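Local coordinates for excinuclease ABC, subunit A. (Deinococcus radiodurans, PDB 2VF7), which binds DNA and hydrolyses ATP as a zinc-containing UvrA-family ABC protein, probably recognising damaged DNA for excision repair, at residues L757-T762 with A788-M793. The protein carries 1 engineered substitution. Numbering follows the deposited sequence.
Sequences LDEPTT and AVEHKM
The Walker B strand 753-758 runs out into the LDEP sequence of ABC ATPases, whose Glu-759 and Pro-760 begin the turn after it; it lies parallel to strand 785-789, whose loop carries His-791, which corresponds to the switch (H-loop) histidine of these ATPases. Leu-757 O accepts Val-789 N at 2.8 Å and also receives a CA-H...O contact from Ala-788 CA. Leu-757 and Ala-788 share one face of the sheet, their CB atoms 4.3 Å apart, and Pro-760 CG reaches the Ala-788 methyl CB at 4.1 Å. Asp-758 and Val-789 project to the other face; in the Asp-758 conformer given, OD2 lies 3.4 Å from Val-789 CG2, a contact that holds for that copy alone. Beyond the strands the Glu-759 side chain reaches across to the loop after strand 785-789. Its CB lies in the plane of the His-791 ring, at the ND1 edge, 3.6 Å from ND1. The syn lone pair of Glu-759 OE1 takes the hydroxyl OG1 of Thr-761 at 3.0 Å, tying the acid to its own type I turn, Glu-759 to Thr-762. The modelled approach of the Glu-759 and Glu-790 carboxylates is too short to be trusted. The Lys-792 chain, bent at chi3 (87°), crosses Thr-761, its CE 3.1 Å from Thr-761 OG1, and NZ gives a weak hydrogen bond to Thr-761 O at 3.3 Å. An alanine here would lack the ammonium and is likely to leave Thr-761 O without its weak donor and the Thr-761 hydroxyl without its aliphatic cover. Helix 536-551 packs on Val-789, and its Lys-536, an ADP-binding residue, touches His-791. A Walker B turn next to an H-loop-like histidine, beside the P-loop, is the hallmark of an ABC nucleotide-binding site.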
# COMPACT_ATOMS: atom_id res chain seq x y z
N LEU A 757 39.86 -7.30 -5.44
CA LEU A 757 39.01 -6.26 -4.89
C LEU A 757 38.27 -5.50 -6.00
O LEU A 757 38.86 -5.09 -7.01
CB LEU A 757 39.88 -5.29 -4.08
CG LEU A 757 40.46 -5.55 -2.68
CD1 LEU A 757 40.76 -7.00 -2.36
CD2 LEU A 757 41.72 -4.71 -2.44
N ASP A 758 36.97 -5.32 -5.83
CA ASP A 758 36.18 -4.48 -6.74
C ASP A 758 36.17 -3.05 -6.16
O ASP A 758 36.21 -2.88 -4.96
CB ASP A 758 34.77 -5.06 -6.87
CG ASP A 758 33.83 -4.21 -7.72
OD1 ASP A 758 32.65 -4.08 -7.32
OD2 ASP A 758 34.26 -3.70 -8.79
N GLU A 759 36.12 -2.04 -7.02
CA GLU A 759 36.29 -0.63 -6.64
C GLU A 759 36.37 -0.34 -5.13
O GLU A 759 35.41 0.10 -4.54
CB GLU A 759 35.18 0.21 -7.28
CG GLU A 759 35.69 1.50 -7.93
CD GLU A 759 36.21 2.51 -6.92
OE1 GLU A 759 35.64 2.59 -5.80
OE2 GLU A 759 37.18 3.22 -7.25
N PRO A 760 37.54 -0.56 -4.50
CA PRO A 760 37.61 -0.58 -3.02
C PRO A 760 37.28 0.75 -2.31
O PRO A 760 37.16 0.78 -1.07
CB PRO A 760 39.07 -0.99 -2.73
CG PRO A 760 39.59 -1.53 -4.03
CD PRO A 760 38.86 -0.80 -5.11
N THR A 761 37.13 1.82 -3.08
CA THR A 761 36.86 3.14 -2.53
C THR A 761 35.40 3.54 -2.74
O THR A 761 35.08 4.74 -2.82
CB THR A 761 37.83 4.22 -3.11
OG1 THR A 761 37.58 4.42 -4.52
CG2 THR A 761 39.30 3.84 -2.88
N THR A 762 34.52 2.55 -2.84
CA THR A 762 33.09 2.81 -2.97
C THR A 762 32.60 3.58 -1.73
O THR A 762 32.89 3.18 -0.59
CB THR A 762 32.25 1.51 -3.20
OG1 THR A 762 32.59 0.51 -2.23
CG2 THR A 762 32.52 0.94 -4.60
N ALA A 788 42.69 -4.93 -8.21
CA ALA A 788 41.52 -4.14 -7.88
C ALA A 788 40.91 -3.64 -9.17
O ALA A 788 41.57 -2.91 -9.90
CB ALA A 788 41.94 -2.99 -7.04
N VAL A 789 39.68 -4.04 -9.47
CA VAL A 789 38.92 -3.36 -10.54
C VAL A 789 38.58 -1.93 -10.09
O VAL A 789 38.00 -1.73 -9.03
CB VAL A 789 37.72 -4.20 -11.08
CG1 VAL A 789 37.47 -5.44 -10.23
CG2 VAL A 789 36.45 -3.35 -11.32
N GLU A 790 38.98 -0.95 -10.89
CA GLU A 790 39.11 0.41 -10.41
C GLU A 790 38.62 1.44 -11.45
O GLU A 790 38.84 1.27 -12.64
CB GLU A 790 40.56 0.66 -10.02
CG GLU A 790 40.86 1.96 -9.31
CD GLU A 790 40.01 2.18 -8.09
OE1 GLU A 790 40.16 1.44 -7.07
OE2 GLU A 790 39.17 3.12 -8.16
N HIS A 791 37.94 2.48 -10.97
CA HIS A 791 37.26 3.47 -11.81
C HIS A 791 37.78 4.89 -11.63
O HIS A 791 37.54 5.75 -12.48
CB HIS A 791 35.73 3.46 -11.56
CG HIS A 791 35.09 2.11 -11.76
ND1 HIS A 791 34.85 1.25 -10.71
CD2 HIS A 791 34.65 1.49 -12.87
CE1 HIS A 791 34.29 0.14 -11.18
NE2 HIS A 791 34.16 0.26 -12.49
N LYS A 792 38.47 5.16 -10.52
CA LYS A 792 38.99 6.50 -10.29
C LYS A 792 40.51 6.62 -10.38
O LYS A 792 41.26 5.81 -9.84
CB LYS A 792 38.44 7.11 -8.99
CG LYS A 792 38.62 6.28 -7.75
CD LYS A 792 38.01 6.99 -6.53
CE LYS A 792 36.52 6.69 -6.34
NZ LYS A 792 36.02 7.12 -4.98
N MET A 793 40.92 7.68 -11.06
CA MET A 793 42.30 7.87 -11.45
C MET A 793 43.19 8.24 -10.29
O MET A 793 44.40 8.08 -10.38
CB MET A 793 42.37 8.91 -12.57
CG MET A 793 41.59 8.52 -13.84
SD MET A 793 42.00 6.89 -14.52
CE MET A 793 40.40 6.27 -15.03